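Local coordinates for protein phenol hydroxylase component phN (Pseudomonas stutzeri, PDB 3U52) that probably acts as the diiron hydroxylase subunit of a multicomponent phenol hydroxylase, inserting an oxygen atom from dioxygen into phenol, at residues H164-W170 and Y474-N478; Q334-T338 and P405-T409; Y340-Q344 and R389-L395. All coordinates share one frame; numbering follows the deposited sequence.

Contact 1 of 3, residues H164-W170 and Y474-N478. With XE (xenon), chain R.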
loop_
_atom_site.group_PDB
_atom_site.type_symbol
_atom_site.label_atom_id
_atom_site.label_comp_id
_atom_site.label_asym_id
_atom_site.label_seq_id
_atom_site.Cartn_x
_atom_site.Cartn_y
_atom_site.Cartn_z
ATOM N N HIS A 164 -27.482 -3.198 -12.400
ATOM C CA HIS A 164 -28.590 -3.727 -13.232
ATOM C C HIS A 164 -29.607 -4.511 -12.390
ATOM O O HIS A 164 -30.813 -4.296 -12.474
ATOM C CB HIS A 164 -28.030 -4.590 -14.374
ATOM C CG HIS A 164 -29.078 -5.294 -15.180
ATOM N ND1 HIS A 164 -29.588 -4.766 -16.350
ATOM C CD2 HIS A 164 -29.758 -6.450 -14.951
ATOM C CE1 HIS A 164 -30.535 -5.567 -16.814
ATOM N NE2 HIS A 164 -30.645 -6.609 -15.999
ATOM N N MET A 165 -29.108 -5.392 -11.550
ATOM C CA MET A 165 -29.963 -6.174 -10.677
ATOM C C MET A 165 -30.620 -5.312 -9.608
ATOM O O MET A 165 -31.820 -5.514 -9.297
ATOM C CB MET A 165 -29.145 -7.289 -10.037
ATOM C CG MET A 165 -28.719 -8.296 -11.043
ATOM S SD MET A 165 -27.929 -9.650 -10.225
ATOM C CE MET A 165 -27.319 -10.687 -11.606
ATOM N N HIS A 166 -29.906 -4.304 -9.111
ATOM C CA HIS A 166 -30.470 -3.412 -8.030
ATOM C C HIS A 166 -31.781 -2.747 -8.429
ATOM O O HIS A 166 -32.652 -2.532 -7.600
ATOM C CB HIS A 166 -29.466 -2.288 -7.677
ATOM C CG HIS A 166 -29.853 -1.440 -6.495
ATOM N ND1 HIS A 166 -29.640 -1.831 -5.190
ATOM C CD2 HIS A 166 -30.379 -0.186 -6.424
ATOM C CE1 HIS A 166 -30.038 -0.869 -4.363
ATOM N NE2 HIS A 166 -30.477 0.153 -5.087
ATOM N N ASP A 167 -31.905 -2.401 -9.723
ATOM C CA ASP A 167 -33.130 -1.759 -10.267
ATOM C C ASP A 167 -34.292 -2.741 -10.554
ATOM O O ASP A 167 -35.431 -2.299 -10.743
ATOM C CB ASP A 167 -32.825 -0.975 -11.556
ATOM C CG ASP A 167 -32.071 0.356 -11.323
ATOM O OD1 ASP A 167 -31.912 0.803 -10.181
ATOM O OD2 ASP A 167 -31.653 1.010 -12.311
ATOM N N ARG A 168 -34.002 -4.048 -10.600
ATOM C CA ARG A 168 -34.956 -5.027 -11.139
ATOM C C ARG A 168 -35.309 -6.135 -10.187
ATOM O O ARG A 168 -36.489 -6.455 -10.040
ATOM C CB ARG A 168 -34.452 -5.633 -12.460
ATOM C CG ARG A 168 -34.283 -4.588 -13.562
ATOM C CD ARG A 168 -33.606 -5.118 -14.811
ATOM N NE ARG A 168 -33.502 -4.063 -15.838
ATOM C CZ ARG A 168 -32.714 -2.978 -15.764
ATOM N NH1 ARG A 168 -31.905 -2.752 -14.725
ATOM N NH2 ARG A 168 -32.742 -2.091 -16.749
ATOM N N VAL A 169 -34.302 -6.744 -9.580
ATOM C CA VAL A 169 -34.479 -7.957 -8.785
ATOM C C VAL A 169 -35.364 -7.774 -7.568
ATOM O O VAL A 169 -35.224 -6.816 -6.818
ATOM C CB VAL A 169 -33.112 -8.580 -8.347
ATOM C CG1 VAL A 169 -33.330 -9.768 -7.451
ATOM C CG2 VAL A 169 -32.291 -9.017 -9.562
ATOM N N TRP A 170 -36.243 -8.751 -7.354
ATOM C CA TRP A 170 -37.262 -8.665 -6.327
ATOM C C TRP A 170 -36.728 -8.171 -4.984
ATOM O O TRP A 170 -37.180 -7.139 -4.495
ATOM C CB TRP A 170 -38.098 -9.987 -6.239
ATOM C CG TRP A 170 -37.319 -11.185 -5.732
ATOM C CD1 TRP A 170 -36.487 -12.015 -6.463
ATOM C CD2 TRP A 170 -37.303 -11.682 -4.376
ATOM N NE1 TRP A 170 -35.918 -12.976 -5.628
ATOM C CE2 TRP A 170 -36.403 -12.799 -4.344
ATOM C CE3 TRP A 170 -37.918 -11.270 -3.170
ATOM C CZ2 TRP A 170 -36.137 -13.522 -3.144
ATOM C CZ3 TRP A 170 -37.653 -12.012 -1.969
ATOM C CH2 TRP A 170 -36.793 -13.125 -1.976
ATOM N N TYR A 474 -34.498 -10.746 -17.773
ATOM C CA TYR A 474 -34.718 -9.460 -17.123
ATOM C C TYR A 474 -33.676 -9.195 -16.051
ATOM O O TYR A 474 -33.060 -8.120 -16.039
ATOM C CB TYR A 474 -36.138 -9.368 -16.525
ATOM C CG TYR A 474 -36.564 -7.953 -16.143
ATOM C CD1 TYR A 474 -36.934 -7.648 -14.827
ATOM C CD2 TYR A 474 -36.540 -6.914 -17.073
ATOM C CE1 TYR A 474 -37.304 -6.352 -14.474
ATOM C CE2 TYR A 474 -36.936 -5.613 -16.738
ATOM C CZ TYR A 474 -37.292 -5.350 -15.430
ATOM O OH TYR A 474 -37.680 -4.083 -15.097
ATOM N N TYR A 475 -33.474 -10.185 -15.169
ATOM C CA TYR A 475 -32.564 -10.032 -14.043
ATOM C C TYR A 475 -31.107 -10.180 -14.396
ATOM O O TYR A 475 -30.245 -9.711 -13.621
ATOM C CB TYR A 475 -32.902 -11.034 -12.899
ATOM C CG TYR A 475 -34.220 -10.778 -12.210
ATOM C CD1 TYR A 475 -34.979 -9.658 -12.488
ATOM C CD2 TYR A 475 -34.681 -11.656 -11.241
ATOM C CE1 TYR A 475 -36.189 -9.433 -11.821
ATOM C CE2 TYR A 475 -35.841 -11.433 -10.577
ATOM C CZ TYR A 475 -36.592 -10.358 -10.857
ATOM O OH TYR A 475 -37.735 -10.221 -10.094
ATOM N N HIS A 476 -30.828 -10.850 -15.525
ATOM C CA HIS A 476 -29.473 -11.258 -15.925
ATOM C C HIS A 476 -28.865 -12.189 -14.918
ATOM O O HIS A 476 -27.662 -12.194 -14.782
ATOM C CB HIS A 476 -28.545 -10.041 -16.043
ATOM C CG HIS A 476 -28.833 -9.164 -17.225
ATOM N ND1 HIS A 476 -28.005 -8.121 -17.592
ATOM C CD2 HIS A 476 -29.849 -9.156 -18.109
ATOM C CE1 HIS A 476 -28.502 -7.515 -18.655
ATOM N NE2 HIS A 476 -29.629 -8.111 -18.975
ATOM N N ILE A 477 -29.682 -12.929 -14.165
ATOM C CA ILE A 477 -29.186 -14.021 -13.334
ATOM C C ILE A 477 -28.932 -15.246 -14.219
ATOM O O ILE A 477 -29.833 -15.716 -14.936
ATOM C CB ILE A 477 -30.140 -14.265 -12.107
ATOM C CG1 ILE A 477 -29.953 -13.111 -11.081
ATOM C CG2 ILE A 477 -29.939 -15.655 -11.485
ATOM C CD1 ILE A 477 -31.095 -12.873 -10.132
ATOM N N ASN A 478 -27.703 -15.743 -14.241
ATOM C CA ASN A 478 -27.434 -16.879 -15.109
ATOM C C ASN A 478 -27.882 -18.122 -14.394
ATOM O O ASN A 478 -27.234 -18.547 -13.457
ATOM C CB ASN A 478 -25.957 -16.998 -15.458
ATOM C CG ASN A 478 -25.473 -15.811 -16.272
ATOM O OD1 ASN A 478 -24.417 -15.249 -15.995
ATOM N ND2 ASN A 478 -26.264 -15.409 -17.255
HETATM XE XE XE R . -39.603 -14.412 -5.246
HETATM O O HOH W 1 -39.107 -7.991 -10.744
#

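Contact 2 of 3, residues Q334-T338 and P405-T409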
loop_
_atom_site.group_PDB
_atom_site.type_symbol
_atom_site.label_atom_id
_atom_site.label_comp_id
_atom_site.label_asym_id
_atom_site.label_seq_id
_atom_site.Cartn_x
_atom_site.Cartn_y
_atom_site.Cartn_z
ATOM N N GLN A 334 -36.172 -16.255 10.139
ATOM C CA GLN A 334 -37.278 -16.006 9.193
ATOM C C GLN A 334 -36.767 -15.625 7.790
ATOM O O GLN A 334 -37.235 -16.149 6.754
ATOM C CB GLN A 334 -38.202 -14.901 9.746
ATOM C CG GLN A 334 -38.949 -15.315 11.009
ATOM C CD GLN A 334 -39.655 -14.152 11.716
ATOM O OE1 GLN A 334 -39.202 -13.004 11.695
ATOM N NE2 GLN A 334 -40.780 -14.472 12.373
ATOM N N LEU A 335 -35.778 -14.753 7.727
ATOM C CA LEU A 335 -35.270 -14.322 6.446
ATOM C C LEU A 335 -34.462 -15.420 5.738
ATOM O O LEU A 335 -34.562 -15.569 4.523
ATOM C CB LEU A 335 -34.424 -13.054 6.625
ATOM C CG LEU A 335 -35.333 -11.834 6.638
ATOM C CD1 LEU A 335 -34.687 -10.869 7.549
ATOM C CD2 LEU A 335 -35.342 -11.326 5.206
ATOM N N TRP A 336 -33.682 -16.216 6.491
ATOM C CA TRP A 336 -32.803 -17.172 5.800
ATOM C C TRP A 336 -33.675 -18.202 5.144
ATOM O O TRP A 336 -33.494 -18.611 3.993
ATOM C CB TRP A 336 -31.832 -17.846 6.761
ATOM C CG TRP A 336 -30.885 -18.846 6.107
ATOM C CD1 TRP A 336 -30.877 -20.224 6.275
ATOM C CD2 TRP A 336 -29.842 -18.556 5.174
ATOM N NE1 TRP A 336 -29.849 -20.781 5.539
ATOM C CE2 TRP A 336 -29.184 -19.780 4.882
ATOM C CE3 TRP A 336 -29.351 -17.365 4.600
ATOM C CZ2 TRP A 336 -28.092 -19.849 4.027
ATOM C CZ3 TRP A 336 -28.269 -17.444 3.748
ATOM C CH2 TRP A 336 -27.652 -18.677 3.473
ATOM N N THR A 337 -34.642 -18.654 5.911
ATOM C CA THR A 337 -35.680 -19.582 5.399
ATOM C C THR A 337 -36.512 -19.049 4.144
ATOM O O THR A 337 -36.786 -19.804 3.167
ATOM C CB THR A 337 -36.378 -20.108 6.709
ATOM O OG1 THR A 337 -36.028 -21.464 7.015
ATOM C CG2 THR A 337 -37.702 -19.725 6.941
ATOM N N THR A 338 -36.805 -17.759 4.112
ATOM C CA THR A 338 -37.369 -17.083 2.945
ATOM C C THR A 338 -36.439 -17.139 1.746
ATOM O O THR A 338 -36.863 -17.516 0.643
ATOM C CB THR A 338 -37.660 -15.617 3.301
ATOM O OG1 THR A 338 -38.651 -15.646 4.340
ATOM C CG2 THR A 338 -38.163 -14.804 2.102
ATOM N N PRO A 405 -41.271 -9.554 1.376
ATOM C CA PRO A 405 -42.411 -10.437 1.499
ATOM C C PRO A 405 -42.962 -10.378 2.927
ATOM O O PRO A 405 -42.225 -10.143 3.869
ATOM C CB PRO A 405 -41.825 -11.815 1.275
ATOM C CG PRO A 405 -40.663 -11.643 0.483
ATOM C CD PRO A 405 -40.123 -10.239 0.768
ATOM N N THR A 406 -44.244 -10.640 3.094
ATOM C CA THR A 406 -44.851 -10.555 4.427
ATOM C C THR A 406 -44.568 -11.830 5.241
ATOM O O THR A 406 -45.421 -12.680 5.409
ATOM C CB THR A 406 -46.371 -10.236 4.308
ATOM O OG1 THR A 406 -46.939 -11.071 3.303
ATOM C CG2 THR A 406 -46.515 -8.854 3.788
ATOM N N ILE A 407 -43.355 -11.941 5.762
ATOM C CA ILE A 407 -42.867 -13.199 6.363
ATOM C C ILE A 407 -42.750 -13.073 7.902
ATOM O O ILE A 407 -42.387 -14.036 8.564
ATOM C CB ILE A 407 -41.423 -13.515 5.862
ATOM C CG1 ILE A 407 -40.505 -12.316 6.134
ATOM C CG2 ILE A 407 -41.395 -13.762 4.397
ATOM C CD1 ILE A 407 -39.013 -12.593 5.934
ATOM N N PHE A 408 -42.987 -11.863 8.442
ATOM C CA PHE A 408 -42.716 -11.559 9.836
ATOM C C PHE A 408 -43.901 -11.918 10.710
ATOM O O PHE A 408 -45.026 -11.853 10.266
ATOM C CB PHE A 408 -42.411 -10.062 9.977
ATOM C CG PHE A 408 -41.253 -9.625 9.156
ATOM C CD1 PHE A 408 -41.423 -8.832 8.043
ATOM C CD2 PHE A 408 -39.980 -10.044 9.494
ATOM C CE1 PHE A 408 -40.302 -8.444 7.242
ATOM C CE2 PHE A 408 -38.863 -9.658 8.730
ATOM C CZ PHE A 408 -39.041 -8.867 7.601
ATOM N N THR A 409 -43.641 -12.222 11.976
ATOM C CA THR A 409 -44.689 -12.695 12.910
ATOM C C THR A 409 -45.014 -11.765 14.082
ATOM O O THR A 409 -44.253 -10.844 14.419
ATOM C CB THR A 409 -44.337 -14.100 13.412
ATOM O OG1 THR A 409 -43.011 -14.095 13.985
ATOM C CG2 THR A 409 -44.357 -15.090 12.264
HETATM O O HOH W 2 -40.679 -11.167 12.922
#

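Contact 3 of 3, residues Y340-Q344 and R389-L395. With XE (xenon), chain T.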
loop_
_atom_site.group_PDB
_atom_site.type_symbol
_atom_site.label_atom_id
_atom_site.label_comp_id
_atom_site.label_asym_id
_atom_site.label_seq_id
_atom_site.Cartn_x
_atom_site.Cartn_y
_atom_site.Cartn_z
ATOM N N TYR A 340 -33.830 -19.088 1.298
ATOM C CA TYR A 340 -33.608 -20.514 0.932
ATOM C C TYR A 340 -34.631 -21.008 -0.143
ATOM O O TYR A 340 -34.244 -21.578 -1.166
ATOM C CB TYR A 340 -33.674 -21.386 2.211
ATOM C CG TYR A 340 -33.416 -22.842 2.008
ATOM C CD1 TYR A 340 -34.449 -23.706 1.638
ATOM C CD2 TYR A 340 -32.151 -23.354 2.158
ATOM C CE1 TYR A 340 -34.221 -25.070 1.426
ATOM C CE2 TYR A 340 -31.913 -24.738 1.979
ATOM C CZ TYR A 340 -32.947 -25.567 1.594
ATOM O OH TYR A 340 -32.675 -26.891 1.412
ATOM N N GLN A 341 -35.933 -20.780 0.087
ATOM C CA GLN A 341 -36.982 -21.309 -0.810
ATOM C C GLN A 341 -37.139 -20.513 -2.079
ATOM O O GLN A 341 -37.718 -20.988 -3.056
ATOM C CB GLN A 341 -38.316 -21.390 -0.061
ATOM C CG GLN A 341 -38.960 -20.032 0.236
ATOM C CD GLN A 341 -40.048 -20.151 1.264
ATOM O OE1 GLN A 341 -39.782 -20.335 2.455
ATOM N NE2 GLN A 341 -41.281 -20.102 0.815
ATOM N N TYR A 342 -36.627 -19.303 -2.096
ATOM C CA TYR A 342 -36.725 -18.448 -3.264
ATOM C C TYR A 342 -35.374 -18.214 -3.986
ATOM O O TYR A 342 -35.285 -17.410 -4.940
ATOM C CB TYR A 342 -37.364 -17.136 -2.848
ATOM C CG TYR A 342 -38.881 -17.202 -2.639
ATOM C CD1 TYR A 342 -39.464 -16.528 -1.580
ATOM C CD2 TYR A 342 -39.711 -17.860 -3.551
ATOM C CE1 TYR A 342 -40.826 -16.534 -1.379
ATOM C CE2 TYR A 342 -41.124 -17.893 -3.356
ATOM C CZ TYR A 342 -41.652 -17.205 -2.281
ATOM O OH TYR A 342 -42.987 -17.116 -2.057
ATOM N N CYS A 343 -34.318 -18.929 -3.591
ATOM C CA CYS A 343 -33.011 -18.651 -4.237
ATOM C C CYS A 343 -32.834 -19.161 -5.650
ATOM O O CYS A 343 -31.767 -18.950 -6.232
ATOM C CB CYS A 343 -31.775 -19.062 -3.401
ATOM S SG CYS A 343 -31.541 -20.813 -3.303
ATOM N N GLN A 344 -33.843 -19.803 -6.219
ATOM C CA GLN A 344 -33.875 -20.012 -7.686
ATOM C C GLN A 344 -33.950 -18.639 -8.410
ATOM O O GLN A 344 -33.685 -18.528 -9.620
ATOM C CB GLN A 344 -35.006 -20.990 -8.138
ATOM C CG GLN A 344 -36.450 -20.426 -8.236
ATOM C CD GLN A 344 -37.186 -20.505 -6.915
ATOM O OE1 GLN A 344 -38.405 -20.675 -6.869
ATOM N NE2 GLN A 344 -36.456 -20.429 -5.847
ATOM N N ARG A 389 -35.021 -31.126 -2.896
ATOM C CA ARG A 389 -34.547 -29.862 -2.279
ATOM C C ARG A 389 -35.651 -28.826 -2.537
ATOM O O ARG A 389 -36.009 -28.554 -3.694
ATOM C CB ARG A 389 -33.202 -29.417 -2.896
ATOM C CG ARG A 389 -32.374 -28.368 -2.080
ATOM C CD ARG A 389 -33.023 -27.005 -2.135
ATOM N NE ARG A 389 -32.102 -25.905 -1.817
ATOM C CZ ARG A 389 -32.470 -24.630 -1.668
ATOM N NH1 ARG A 389 -31.554 -23.700 -1.419
ATOM N NH2 ARG A 389 -33.753 -24.298 -1.736
ATOM N N PHE A 390 -36.233 -28.309 -1.459
ATOM C CA PHE A 390 -37.408 -27.429 -1.558
ATOM C C PHE A 390 -37.094 -26.062 -2.217
ATOM O O PHE A 390 -36.231 -25.312 -1.727
ATOM C CB PHE A 390 -38.033 -27.233 -0.145
ATOM C CG PHE A 390 -39.196 -26.225 -0.100
ATOM C CD1 PHE A 390 -40.374 -26.441 -0.821
ATOM C CD2 PHE A 390 -39.125 -25.092 0.732
ATOM C CE1 PHE A 390 -41.406 -25.507 -0.769
ATOM C CE2 PHE A 390 -40.205 -24.172 0.813
ATOM C CZ PHE A 390 -41.315 -24.379 0.053
ATOM N N TYR A 391 -37.785 -25.781 -3.329
ATOM C CA TYR A 391 -37.941 -24.442 -3.869
ATOM C C TYR A 391 -39.408 -24.078 -3.982
ATOM O O TYR A 391 -40.243 -24.909 -4.385
ATOM C CB TYR A 391 -37.318 -24.294 -5.241
ATOM C CG TYR A 391 -35.819 -24.494 -5.270
ATOM C CD1 TYR A 391 -35.284 -25.759 -5.519
ATOM C CD2 TYR A 391 -34.932 -23.416 -5.067
ATOM C CE1 TYR A 391 -33.898 -25.973 -5.588
ATOM C CE2 TYR A 391 -33.546 -23.626 -5.118
ATOM C CZ TYR A 391 -33.050 -24.890 -5.395
ATOM O OH TYR A 391 -31.700 -25.116 -5.423
ATOM N N ASN A 392 -39.736 -22.855 -3.575
ATOM C CA ASN A 392 -41.125 -22.405 -3.619
ATOM C C ASN A 392 -41.369 -21.681 -4.938
ATOM O O ASN A 392 -40.849 -20.597 -5.160
ATOM C CB ASN A 392 -41.431 -21.509 -2.413
ATOM C CG ASN A 392 -42.880 -21.063 -2.351
ATOM O OD1 ASN A 392 -43.651 -21.276 -3.300
ATOM N ND2 ASN A 392 -43.242 -20.375 -1.272
ATOM N N ASN A 393 -42.168 -22.302 -5.807
ATOM C CA ASN A 393 -42.462 -21.762 -7.140
ATOM C C ASN A 393 -43.667 -20.825 -7.243
ATOM O O ASN A 393 -44.044 -20.401 -8.341
ATOM C CB ASN A 393 -42.474 -22.875 -8.197
ATOM C CG ASN A 393 -41.073 -23.402 -8.508
ATOM O OD1 ASN A 393 -40.815 -24.587 -8.374
ATOM N ND2 ASN A 393 -40.172 -22.519 -8.939
ATOM N N THR A 394 -44.207 -20.412 -6.113
ATOM C CA THR A 394 -45.280 -19.427 -6.136
ATOM C C THR A 394 -44.794 -18.116 -5.560
ATOM O O THR A 394 -44.173 -18.103 -4.512
ATOM C CB THR A 394 -46.553 -19.888 -5.313
ATOM O OG1 THR A 394 -46.962 -21.217 -5.703
ATOM C CG2 THR A 394 -47.689 -18.896 -5.512
ATOM N N LEU A 395 -45.105 -17.012 -6.242
ATOM C CA LEU A 395 -44.697 -15.679 -5.814
ATOM C C LEU A 395 -45.384 -15.254 -4.475
ATOM O O LEU A 395 -46.565 -15.571 -4.235
ATOM C CB LEU A 395 -45.008 -14.636 -6.909
ATOM C CG LEU A 395 -44.238 -14.701 -8.241
ATOM C CD1 LEU A 395 -44.799 -13.690 -9.231
ATOM C CD2 LEU A 395 -42.792 -14.404 -8.013
HETATM XE XE XE T . -41.143 -17.866 -7.487
HETATM O O HOH W 3 -34.699 -28.592 1.070
HETATM O O HOH W 4 -44.787 -18.116 0.032
#

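Contact 1 of 3, residues H164-W170 and Y474-N478
His-164 and His-476 lie face to face, their ring centroids 3.6 Å apart and the planes only 13° from parallel, in an instance of how two distant segments can be joined through one stacked pair. The side chains as a whole approach at about a right angle, and the imidazoles are slightly offset, His-164 NE2 sitting over the centre of the His-476 ring. From its edge that same NE2 donates to Tyr-474 O at 2.8 Å, a bond bent to 150° that fixes the rotation of the ring. NH1 of Arg-168, which turns back to bond His-164 O at 2.9 Å, lies over the opposite face of His-164, toward its rim; the imidazole thus has the guanidinium on one side and a second ring on the other. His-476 in turn has its ND1 bonded to Asp-161.

The aliphatic part of Arg-168 does separate work. Extended from CG to NE, it crosses the Tyr-474 side chain and sets CD over the ring, 3.8 Å from the centroid, as a CH-pi contact. Beside it, Tyr-475 meets Val-169: CA of the valine stands over the ring face toward its phenolic end, while CG2 lies 3.7 Å from Tyr-475 CG. A water spans Tyr-475 OH and Arg-168 O. Met-165, extended beyond CG (chi2 -174°), brings CE to 3.6 Å from Ile-477 CG1.

His-476 adopts positive phi on leaving helix 467-474, a common way for a chain to turn out of a helix. Trp-170, its NE1 held by Ala-345 O, offers one face to a xenon atom, the ring's CD2 3.7 Å away; the contact therefore ends at a xenon-occupied pocket that Tyr-342 and Pro-396 complete.

Contact 2 of 3, residues Q334-T338 and P405-T409
Ile-407 takes the less common position with CG1 between its backbone N and carbonyl carbon (chi1 54°), and in this way both branches of its side chain reach helix 331-342. Its CD1 meets Leu-335 CG at 3.8 Å, the two side chains crossing at about a right angle, while CG2 rests 3.3 Å from Thr-338 OG1. Gln-334 runs straight out beyond CG (chi2 169°), which carries its amide past the isoleucine as far as Thr-409.

The example shows how a polar grip can border an apolar one. Gln-334 NE2 donates to Thr-409 OG1 over 2.8 Å, but at 125° the bond is weak, and the hydroxyl also has a weak bond with Pro-414 O. The other end of the amide is served by a water that donates to Gln-334 OE1 at 2.7 Å and accepts from Thr-409 N, so that the threonine meets the glutamine directly through its hydroxyl and, by way of the water, through its backbone N. OE1 also lies at the edge of the Phe-408 ring, with amide and ring planes steeply inclined; a face of that ring is covered by CG1 of Ile-407, 3.8 Å above its plane.

Inside the helix, the Thr-338 hydroxyl is tied down by donating to Gln-334 O at 2.8 Å. The same oxygen receives Thr-338 N from the opposite face of its carbonyl plane. On the loop side, an inverse gamma turn centred on Thr-406 bends the chain just before Ile-407.

Around the contact, Leu-335 packs on helix 254-283 and Gln-334 on Tyr-373 of helix 369-385. Phe-408, which receives Arg-271 in a cation-pi contact, touches the zinc ligand Cys-432 and joins its backbone to Ser-418 in strand 417-424.

Contact 3 of 3, residues Y340-Q344 and R389-L395
One wall of a xenon pocket forms near the C-terminal end of helix 331-342, where Gln-344 meets Asn-392 and Asn-393; with Leu-395 and Leu-467 they complete the site, and Asn-392 O is 3.6 Å from the xenon atom. At the far end of the contact, a bend at chi2 (-72°) brings the guanidinium of Arg-389 flat onto the Tyr-340 ring, centres 3.6 Å apart and planes 6° from parallel, a cation-pi stack. Tyr-391 CE2 lies over the opposite face, toward its rim, so the group sits between two tyrosines. Within its own plane NH2 reaches Tyr-340 O at 2.8 Å in a nearly straight bond (168°), arriving from above the carbonyl plane, and it also bonds Phe-390 O. A leucine in place of Arg-389 would probably leave Tyr-340 O without its strongest cross-contact donor and Asp-485, the salt-bridge partner of NE, without its mate.

Between the two ends, Gln-341 O accepts from Asn-392 N at 2.8 Å and from Gln-344 NE2 at 3.1 Å. Tyr-342 OH donates to Thr-394 O at 2.9 Å, nearly along the C=O axis, while Asn-392 OD1 closes an Asx turn onto Thr-394 N.

Helix 369-385 flanks the contact, its Leu-380 touching Tyr-340 and Phe-390, and helix 453-458 packs on Leu-395 at the pocket end.

In the fold
Following the chain from the N terminus, segment 164-170 comes first and finds its partner only at 474-478, so contact 1 closes a largely helical loop of 303 residues. Contact 2 lies inside it, returning 405-409 to helix 331-342 across 66 residues, and contact 3 is nested inside that, with 389-395 meeting 340-344, the last part of that helix and the turn after it. The loops enclose one another without crossing. Contacts 2 and 3 follow each other along helix 331-342, their centres about 13 Å apart. Trp-170 links the set: its ring packs on Pro-405 of contact 2 and on Tyr-342 of contact 3, joining the hydroxylase-family region to the later helices and loops.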